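Local coordinates for probable succinyl-CoA:3-ketoacid coenzyme A transferase subunit B (Bacillus subtilis, PDB 3CDK), which probably catalyses the transfer of coenzyme A from succinyl-CoA to a 3-oxo acid, giving a 3-oxoacyl-CoA and succinate, at residues V12-A15 / V16-K20; P32-V35 / A36-I39; T198-E201 / V202-T206. All coordinates share one frame; numbering follows the deposited sequence. Where two conformers were deposited one is given.

How the interactions relate
All three contacts are local, each made within one continuous run of chain, and they follow one another in sequence. Interactions 1 and 2 are neighbours, their centres about 8 Å apart: the end of helix 5-16 with the turn after it and the helical turns at 32-39 lie on either side of strand 24-27 in the chain and pack together through Ala15, Val16, Ile19 and Val35. Interaction 3 stands apart at the surface on helix 199-204, its centre about 23 Å from that of interaction 1 and about 28 Å from that of interaction 2. Helices 5-16 and 199-204 adjoin strands of one mixed sheet, and interaction 2 is nearest the predicted active-site Glu50.

Interaction 1. Residues V12-A15 / V16-K20; sequences VKRA and VQEIK
Arg14 and Glu18, four residues apart, are joined by a salt bridge in which Arg14 NH2 donates to Glu18 OE2 at 2.6 Å, with an N-H...O angle of 167°. The carboxylate oxygen lies at the edge of the guanidinium, close to its plane, and is met on its anti side. Arg14 CG stands anti to the backbone N (chi1 -178°), and a bend at chi2 brings the guanidinium round to Glu18. Gln17 OE1 lies over one guanidinium face, 3.9 Å from Arg14 NE, the two planes being nearly parallel.

Backbone bonds follow the end of the helix. Val16 N reaches Val12 O at 3.1 Å, whereas Glu18 N binds Ala15 O at 2.7 Å, a shorter i to i+3 span as the chain enters the type I turn Val16-Ile19.

These charges belong to a buried network: Arg14 also pairs with Glu192, and Glu18 with Arg141 and Arg173, so long ionic side chains suit an interior place where each meets its opposite. Compact apolar Ala15 and Val16 pack on Val35. Ala15 also rests on Ile145 of strand 141-145, and in the turn that follows Glu18 touches Val143 of that strand, while Glu18 and Ile19 both touch Leu102 of strand 102-105.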
ATOM      1  N   VAL B  12      17.880  -6.226 -30.326  1.00 58.07           N
ATOM      2  CA  VAL B  12      18.385  -5.731 -29.040  1.00 56.47           C
ATOM      3  C   VAL B  12      19.079  -4.362 -29.165  1.00 56.58           C
ATOM      4  O   VAL B  12      18.811  -3.427 -28.394  1.00 55.10           O
ATOM      5  CB  VAL B  12      19.311  -6.785 -28.377  1.00 56.77           C
ATOM      6  CG1 VAL B  12      20.129  -6.194 -27.244  1.00 55.90           C
ATOM      7  CG2 VAL B  12      18.480  -7.953 -27.868  1.00 56.11           C
ATOM      8  N   LYS B  13      19.937  -4.238 -30.166  1.00 58.00           N
ATOM      9  CA  LYS B  13      20.706  -3.015 -30.330  1.00 59.40           C
ATOM     10  C   LYS B  13      19.783  -1.817 -30.607  1.00 57.58           C
ATOM     11  O   LYS B  13      20.031  -0.700 -30.130  1.00 57.63           O
ATOM     12  CB  LYS B  13      21.762  -3.179 -31.424  1.00 61.40           C
ATOM     13  CG  LYS B  13      23.160  -2.648 -31.045  1.00 65.71           C
ATOM     14  CD  LYS B  13      23.144  -1.237 -30.381  1.00 68.50           C
ATOM     15  CE  LYS B  13      24.516  -0.850 -29.781  1.00 70.13           C
ATOM     16  NZ  LYS B  13      24.424   0.112 -28.617  1.00 69.36           N
ATOM     17  N   ARG B  14      18.711  -2.051 -31.354  1.00 54.92           N
ATOM     18  CA  ARG B  14      17.769  -0.993 -31.631  1.00 52.62           C
ATOM     19  C   ARG B  14      16.993  -0.576 -30.381  1.00 50.29           C
ATOM     20  O   ARG B  14      16.734   0.618 -30.175  1.00 50.17           O
ATOM     21  CB  ARG B  14      16.819  -1.412 -32.742  1.00 52.57           C
ATOM     22  CG  ARG B  14      15.798  -0.337 -33.138  1.00 52.31           C
ATOM     23  CD  ARG B  14      16.410   1.059 -33.434  1.00 50.30           C
ATOM     24  NE  ARG B  14      15.337   2.008 -33.710  1.00 48.65           N
ATOM     25  CZ  ARG B  14      14.515   2.508 -32.784  1.00 48.82           C
ATOM     26  NH1 ARG B  14      13.559   3.345 -33.147  1.00 48.20           N
ATOM     27  NH2 ARG B  14      14.634   2.175 -31.492  1.00 46.28           N
ATOM     28  N   ALA B  15      16.633  -1.555 -29.555  1.00 47.36           N
ATOM     29  CA  ALA B  15      15.901  -1.291 -28.315  1.00 45.27           C
ATOM     30  C   ALA B  15      16.697  -0.399 -27.347  1.00 45.26           C
ATOM     31  O   ALA B  15      16.143   0.549 -26.804  1.00 43.88           O
ATOM     32  CB  ALA B  15      15.472  -2.616 -27.636  1.00 43.71           C
ATOM     33  N   VAL B  16      17.993  -0.689 -27.162  1.00 46.70           N
ATOM     34  CA  VAL B  16      18.858   0.108 -26.272  1.00 48.73           C
ATOM     35  C   VAL B  16      18.641   1.636 -26.428  1.00 49.71           C
ATOM     36  O   VAL B  16      18.595   2.386 -25.451  1.00 49.32           O
ATOM     37  CB  VAL B  16      20.363  -0.206 -26.490  1.00 49.56           C
ATOM     38  CG1 VAL B  16      21.211   0.678 -25.619  1.00 50.32           C
ATOM     39  CG2 VAL B  16      20.654  -1.619 -26.159  1.00 49.46           C
ATOM     40  N   GLN B  17      18.508   2.069 -27.673  1.00 51.12           N
ATOM     41  CA  GLN B  17      18.223   3.456 -28.011  1.00 52.57           C
ATOM     42  C   GLN B  17      16.955   4.041 -27.393  1.00 50.67           C
ATOM     43  O   GLN B  17      16.713   5.234 -27.517  1.00 50.67           O
ATOM     44  CB  GLN B  17      18.127   3.589 -29.524  1.00 54.17           C
ATOM     45  CG  GLN B  17      19.275   2.953 -30.277  1.00 58.91           C
ATOM     46  CD  GLN B  17      19.146   3.156 -31.764  1.00 64.43           C
ATOM     47  OE1 GLN B  17      18.388   4.023 -32.222  1.00 65.99           O
ATOM     48  NE2 GLN B  17      19.877   2.356 -32.538  1.00 66.27           N
ATOM     49  N   GLU B  18      16.142   3.216 -26.745  1.00 48.22           N
ATOM     50  CA  GLU B  18      14.933   3.733 -26.129  1.00 44.84           C
ATOM     51  C   GLU B  18      15.198   4.256 -24.709  1.00 41.64           C
ATOM     52  O   GLU B  18      14.423   5.070 -24.168  1.00 42.82           O
ATOM     53  CB  GLU B  18      13.808   2.696 -26.148  1.00 44.96           C
ATOM     54  CG  GLU B  18      13.451   2.133 -27.533  1.00 44.79           C
ATOM     55  CD  GLU B  18      12.769   3.132 -28.466  1.00 45.90           C
ATOM     56  OE1 GLU B  18      11.707   3.671 -28.099  1.00 45.95           O
ATOM     57  OE2 GLU B  18      13.284   3.361 -29.591  1.00 48.96           O
ATOM     58  N   ILE B  19      16.298   3.839 -24.139  1.00 28.16           N
ATOM     59  CA  ILE B  19      16.659   4.278 -22.815  1.00 28.28           C
ATOM     60  C   ILE B  19      17.331   5.655 -22.841  1.00 29.83           C
ATOM     61  O   ILE B  19      18.443   5.804 -23.310  1.00 38.80           O
ATOM     62  CB  ILE B  19      17.545   3.200 -22.218  1.00 27.13           C
ATOM     63  CG1 ILE B  19      16.684   1.965 -21.946  1.00 25.69           C
ATOM     64  CG2 ILE B  19      18.155   3.664 -20.943  1.00 26.82           C
ATOM     65  CD1 ILE B  19      17.322   0.746 -22.365  1.00 22.34           C
ATOM     66  N   LYS B  20      16.638   6.674 -22.369  1.00 43.45           N
ATOM     67  CA  LYS B  20      17.248   7.974 -22.280  1.00 48.79           C
ATOM     68  C   LYS B  20      17.704   8.170 -20.832  1.00 50.00           C
ATOM     69  O   LYS B  20      17.108   7.619 -19.906  1.00 48.22           O
ATOM     70  CB  LYS B  20      16.267   9.061 -22.754  1.00 51.18           C
ATOM     71  CG  LYS B  20      15.256   8.587 -23.806  1.00 52.93           C
ATOM     72  CD  LYS B  20      15.906   8.213 -25.141  1.00 58.10           C
ATOM     73  CE  LYS B  20      15.478   9.145 -26.264  1.00 62.19           C
ATOM     74  NZ  LYS B  20      16.199  10.489 -26.265  1.00 67.94           N
TER

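Interaction 2. Residues P32-V35 / A36-I39; sequences PTLV and ANEI
Leu34 and Asn37, with Val35 and Glu38, form a local contact of helical turns, three residues apart, in the loop between strands 24-27 and 46-49. Residues 32-35 have helical backbone angles without the regular bonds of an alpha-helix, and the links onward are loose. Asn37 N approaches Leu34 O at 3.3 Å, and Glu38 N approaches Val35 O at the same separation of 3.3 Å; both are weak hydrogen bonds, the second bent to an N-H...O angle of 126°. Ala36 to Ile39 themselves form a type I turn, closed by a weak bond from Ile39 N to Ala36 O.

Side chains follow the backbone closely. Asn37 was modelled in two conformers, so the placing of its amide is uncertain; in one of them ND2 lies 3.4 Å from Leu34 O. A short polar side chain suits this exposed position. Ile39 CG1 comes to 3.7 Å from Val35 O, while small Ala36 brings CB to 3.8 Å from Thr33 O.

Val35 is buried, and its branched apolar side chain packs on Ala15 and Val16 of helix 5-16; Leu34 touches Val12 of the same helix. At the start of the segment, Thr33 OG1 is hydrogen-bonded to Gly30 O, and the Thr33 side chain lies about 9 Å from that of Glu50, the predicted active-site residue. Bonds from i to i+3, here mostly weak, mark a turn-like, irregular helical winding, which lies in the connection between the parallel neighbouring strands 24-27 and 46-49 of the coenzyme A transferase sheet.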
ATOM      1  N   PRO B  32      14.183  -9.058 -23.767  1.00 43.93           N
ATOM      2  CA  PRO B  32      14.483  -7.706 -23.296  1.00 43.11           C
ATOM      3  C   PRO B  32      15.531  -7.593 -22.191  1.00 43.69           C
ATOM      4  O   PRO B  32      16.145  -6.529 -22.055  1.00 44.33           O
ATOM      5  CB  PRO B  32      13.143  -7.191 -22.799  1.00 41.96           C
ATOM      6  CG  PRO B  32      12.149  -8.041 -23.447  1.00 42.37           C
ATOM      7  CD  PRO B  32      12.777  -9.392 -23.510  1.00 42.93           C
ATOM      8  N   THR B  33      15.751  -8.656 -21.415  1.00 43.65           N
ATOM      9  CA  THR B  33      16.758  -8.586 -20.340  1.00 44.00           C
ATOM     10  C   THR B  33      18.168  -8.438 -20.923  1.00 45.65           C
ATOM     11  O   THR B  33      19.062  -7.947 -20.246  1.00 46.68           O
ATOM     12  CB  THR B  33      16.710  -9.786 -19.364  1.00 43.27           C
ATOM     13  OG1 THR B  33      16.925 -10.988 -20.097  1.00 43.26           O
ATOM     14  CG2 THR B  33      15.344  -9.873 -18.660  1.00 41.63           C
ATOM     15  N   LEU B  34      18.349  -8.826 -22.186  1.00 46.97           N
ATOM     16  CA  LEU B  34      19.634  -8.673 -22.876  1.00 48.69           C
ATOM     17  C   LEU B  34      20.046  -7.215 -23.058  1.00 48.94           C
ATOM     18  O   LEU B  34      21.221  -6.888 -22.966  1.00 50.16           O
ATOM     19  CB  LEU B  34      19.635  -9.433 -24.208  1.00 49.10           C
ATOM     20  CG  LEU B  34      20.297 -10.832 -24.252  1.00 49.76           C
ATOM     21  CD1 LEU B  34      20.535 -11.451 -22.889  1.00 49.60           C
ATOM     22  CD2 LEU B  34      19.507 -11.798 -25.117  1.00 50.66           C
ATOM     23  N   VAL B  35      19.059  -6.345 -23.247  1.00 48.26           N
ATOM     24  CA  VAL B  35      19.252  -4.910 -23.485  1.00 48.10           C
ATOM     25  C   VAL B  35      20.135  -4.214 -22.431  1.00 48.76           C
ATOM     26  O   VAL B  35      20.845  -3.269 -22.761  1.00 49.63           O
ATOM     27  CB  VAL B  35      17.860  -4.177 -23.628  1.00 47.44           C
ATOM     28  CG1 VAL B  35      18.013  -2.689 -23.922  1.00 46.40           C
ATOM     29  CG2 VAL B  35      16.982  -4.842 -24.718  1.00 47.33           C
ATOM     30  N   ALA B  36      20.096  -4.689 -21.183  1.00 48.78           N
ATOM     31  CA  ALA B  36      20.811  -4.052 -20.063  1.00 49.96           C
ATOM     32  C   ALA B  36      22.328  -3.990 -20.222  1.00 53.04           C
ATOM     33  O   ALA B  36      22.933  -2.997 -19.829  1.00 53.55           O
ATOM     34  CB  ALA B  36      20.447  -4.708 -18.759  1.00 48.56           C
ATOM     35  N   ASN B  37      22.911  -5.056 -20.784  0.50 55.30           N
ATOM     36  CA  ASN B  37      24.343  -5.135 -21.090  0.50 58.34           C
ATOM     37  C   ASN B  37      24.796  -3.952 -21.908  0.50 60.04           C
ATOM     38  O   ASN B  37      25.765  -3.273 -21.562  0.50 61.27           O
ATOM     39  CB  ASN B  37      24.660  -6.396 -21.908  0.50 58.75           C
ATOM     40  CG  ASN B  37      24.504  -7.666 -21.114  0.50 58.50           C
ATOM     41  OD1 ASN B  37      25.010  -7.780 -19.995  0.50 58.22           O
ATOM     42  ND2 ASN B  37      23.807  -8.642 -21.694  0.50 58.37           N
ATOM     43  N   GLU B  38      24.072  -3.722 -23.000  1.00 60.51           N
ATOM     44  CA  GLU B  38      24.491  -2.773 -24.015  1.00 62.19           C
ATOM     45  C   GLU B  38      23.906  -1.372 -23.806  1.00 61.07           C
ATOM     46  O   GLU B  38      23.698  -0.599 -24.742  1.00 61.32           O
ATOM     47  CB  GLU B  38      24.387  -3.354 -25.447  1.00 63.53           C
ATOM     48  CG  GLU B  38      25.499  -4.419 -25.801  1.00 67.22           C
ATOM     49  CD  GLU B  38      26.963  -3.856 -25.917  1.00 74.51           C
ATOM     50  OE1 GLU B  38      27.186  -2.625 -25.758  1.00 76.34           O
ATOM     51  OE2 GLU B  38      27.910  -4.654 -26.176  1.00 75.18           O
ATOM     52  N   ILE B  39      23.730  -1.037 -22.538  1.00 59.85           N
ATOM     53  CA  ILE B  39      23.474   0.338 -22.138  1.00 59.64           C
ATOM     54  C   ILE B  39      24.792   1.094 -22.030  1.00 62.66           C
ATOM     55  O   ILE B  39      25.696   0.643 -21.324  1.00 63.62           O
ATOM     56  CB  ILE B  39      22.714   0.393 -20.809  1.00 57.56           C
ATOM     57  CG1 ILE B  39      21.243   0.033 -21.041  1.00 53.37           C
ATOM     58  CG2 ILE B  39      22.840   1.763 -20.178  1.00 58.22           C
ATOM     59  CD1 ILE B  39      20.514  -0.420 -19.803  1.00 48.59           C
TER

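Interaction 3. Residues T198-E201 / V202-T206; sequences TIEE and VYEKT
Tyr203 N binds Ile199 O at 2.9 Å and Glu204 N binds Glu200 O at 2.9 Å, regular i to i+4 bonds of a short alpha-helix that has Thr198 at its N-cap position and leaves helical geometry at Lys205.

Ile199 and Tyr203 lie side by side, one turn apart. Ile199 CG2 sits over one face of the Tyr203 ring in a CH-pi contact, 4.2 Å from the ring centroid and displaced toward the rim. Because CG2 is anti to the Ile199 backbone N, this branch is the one that reaches the ring.

Charged side chains suit the more exposed parts of the helix. Glu201 and Lys205 form an i to i+4 salt bridge, with NZ of Lys205 3.1 Å from Glu201 OE2 and 49° out of the carboxylate plane. Both chains are extended beyond CG, a shape that lets them span the turn. Glu200 and Glu204, both exposed, instead bring like charges together: Glu200 OE1 is 3.3 Å from Glu204 OE2.

Thr206 OG1 donates to Val202 O and also bonds to His148, tying the exit of the helix to a neighbouring loop. Within the beta-alpha-beta unit, Ile199 and Val202 pack against Leu193 of strand 187-193, Val202 also meets Leu190, and Tyr203 meets Phe210 just before strand 211-212.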
ATOM      1  N   THR B 198      13.315  -3.732 -47.343  1.00 69.73           N
ATOM      2  CA  THR B 198      12.545  -2.675 -48.003  1.00 69.99           C
ATOM      3  C   THR B 198      11.068  -2.696 -47.567  1.00 67.77           C
ATOM      4  O   THR B 198      10.643  -3.568 -46.787  1.00 66.09           O
ATOM      5  CB  THR B 198      12.589  -2.827 -49.509  1.00 71.81           C
ATOM      6  OG1 THR B 198      12.218  -4.162 -49.860  1.00 72.60           O
ATOM      7  CG2 THR B 198      13.973  -2.558 -50.015  1.00 74.49           C
ATOM      8  N   ILE B 199      10.295  -1.730 -48.064  1.00 66.94           N
ATOM      9  CA  ILE B 199       8.873  -1.633 -47.740  1.00 65.90           C
ATOM     10  C   ILE B 199       8.143  -2.859 -48.303  1.00 66.01           C
ATOM     11  O   ILE B 199       7.294  -3.453 -47.634  1.00 64.68           O
ATOM     12  CB  ILE B 199       8.232  -0.300 -48.251  1.00 66.50           C
ATOM     13  CG1 ILE B 199       8.900   0.932 -47.620  1.00 66.53           C
ATOM     14  CG2 ILE B 199       6.746  -0.246 -47.913  1.00 66.10           C
ATOM     15  CD1 ILE B 199      10.279   1.324 -48.179  1.00 67.77           C
ATOM     16  N   GLU B 200       8.505  -3.253 -49.524  1.00 67.86           N
ATOM     17  CA  GLU B 200       7.923  -4.439 -50.129  1.00 68.95           C
ATOM     18  C   GLU B 200       8.033  -5.614 -49.162  1.00 66.15           C
ATOM     19  O   GLU B 200       7.026  -6.099 -48.663  1.00 64.46           O
ATOM     20  CB  GLU B 200       8.567  -4.751 -51.474  1.00 71.37           C
ATOM     21  CG  GLU B 200       7.795  -4.249 -52.670  1.00 76.63           C
ATOM     22  CD  GLU B 200       7.628  -5.344 -53.737  1.00 83.62           C
ATOM     23  OE1 GLU B 200       7.025  -6.392 -53.364  1.00 84.25           O
ATOM     24  OE2 GLU B 200       8.090  -5.176 -54.920  1.00 84.42           O
ATOM     25  N   GLU B 201       9.261  -6.017 -48.857  1.00 64.69           N
ATOM     26  CA  GLU B 201       9.505  -7.130 -47.947  1.00 62.41           C
ATOM     27  C   GLU B 201       8.595  -7.090 -46.753  1.00 59.85           C
ATOM     28  O   GLU B 201       8.034  -8.113 -46.380  1.00 59.73           O
ATOM     29  CB  GLU B 201      10.943  -7.129 -47.447  1.00 62.63           C
ATOM     30  CG  GLU B 201      11.265  -8.331 -46.582  1.00 60.87           C
ATOM     31  CD  GLU B 201      12.742  -8.563 -46.420  1.00 60.71           C
ATOM     32  OE1 GLU B 201      13.522  -8.146 -47.301  1.00 65.61           O
ATOM     33  OE2 GLU B 201      13.129  -9.183 -45.419  1.00 58.20           O
ATOM     34  N   VAL B 202       8.461  -5.904 -46.159  1.00 57.54           N
ATOM     35  CA  VAL B 202       7.653  -5.706 -44.957  1.00 54.56           C
ATOM     36  C   VAL B 202       6.150  -5.879 -45.201  1.00 54.96           C
ATOM     37  O   VAL B 202       5.454  -6.358 -44.323  1.00 53.46           O
ATOM     38  CB  VAL B 202       7.910  -4.328 -44.293  1.00 53.79           C
ATOM     39  CG1 VAL B 202       7.069  -4.203 -43.014  1.00 52.10           C
ATOM     40  CG2 VAL B 202       9.365  -4.163 -43.970  1.00 52.25           C
ATOM     41  N   TYR B 203       5.662  -5.457 -46.374  1.00 57.56           N
ATOM     42  CA  TYR B 203       4.303  -5.802 -46.816  1.00 59.32           C
ATOM     43  C   TYR B 203       4.210  -7.302 -46.893  1.00 58.62           C
ATOM     44  O   TYR B 203       3.466  -7.907 -46.136  1.00 57.67           O
ATOM     45  CB  TYR B 203       3.938  -5.239 -48.201  1.00 61.24           C
ATOM     46  CG  TYR B 203       3.576  -3.768 -48.288  1.00 64.41           C
ATOM     47  CD1 TYR B 203       3.015  -3.072 -47.205  1.00 64.68           C
ATOM     48  CD2 TYR B 203       3.768  -3.062 -49.500  1.00 70.32           C
ATOM     49  CE1 TYR B 203       2.678  -1.690 -47.312  1.00 66.12           C
ATOM     50  CE2 TYR B 203       3.427  -1.695 -49.626  1.00 70.79           C
ATOM     51  CZ  TYR B 203       2.892  -1.024 -48.523  1.00 69.78           C
ATOM     52  OH  TYR B 203       2.564   0.304 -48.661  1.00 73.32           O
ATOM     53  N   GLU B 204       4.984  -7.896 -47.798  1.00 59.63           N
ATOM     54  CA  GLU B 204       4.978  -9.341 -47.990  1.00 60.51           C
ATOM     55  C   GLU B 204       4.986 -10.055 -46.638  1.00 58.27           C
ATOM     56  O   GLU B 204       4.300 -11.057 -46.450  1.00 57.55           O
ATOM     57  CB  GLU B 204       6.155  -9.798 -48.851  1.00 61.84           C
ATOM     58  CG  GLU B 204       5.943  -9.532 -50.354  1.00 66.89           C
ATOM     59  CD  GLU B 204       7.234  -9.595 -51.210  1.00 69.83           C
ATOM     60  OE1 GLU B 204       8.351  -9.706 -50.648  1.00 70.02           O
ATOM     61  OE2 GLU B 204       7.127  -9.517 -52.455  1.00 70.39           O
ATOM     62  N   LYS B 205       5.724  -9.519 -45.682  1.00 55.65           N
ATOM     63  CA  LYS B 205       5.899 -10.244 -44.448  1.00 53.98           C
ATOM     64  C   LYS B 205       4.961  -9.849 -43.295  1.00 52.03           C
ATOM     65  O   LYS B 205       5.168 -10.301 -42.180  1.00 51.01           O
ATOM     66  CB  LYS B 205       7.371 -10.213 -44.028  1.00 53.89           C
ATOM     67  CG  LYS B 205       8.213 -11.171 -44.855  1.00 56.32           C
ATOM     68  CD  LYS B 205       9.647 -11.279 -44.376  1.00 55.75           C
ATOM     69  CE  LYS B 205      10.445 -12.089 -45.363  1.00 56.45           C
ATOM     70  NZ  LYS B 205      11.866 -12.017 -45.006  1.00 57.60           N
ATOM     71  N   THR B 206       3.936  -9.036 -43.567  1.00 51.63           N
ATOM     72  CA  THR B 206       3.070  -8.495 -42.514  1.00 50.79           C
ATOM     73  C   THR B 206       1.594  -8.695 -42.807  1.00 51.98           C
ATOM     74  O   THR B 206       1.139  -8.427 -43.916  1.00 53.29           O
ATOM     75  CB  THR B 206       3.335  -7.015 -42.289  1.00 49.73           C
ATOM     76  OG1 THR B 206       4.706  -6.845 -41.939  1.00 49.27           O
ATOM     77  CG2 THR B 206       2.481  -6.477 -41.174  1.00 48.16           C
TER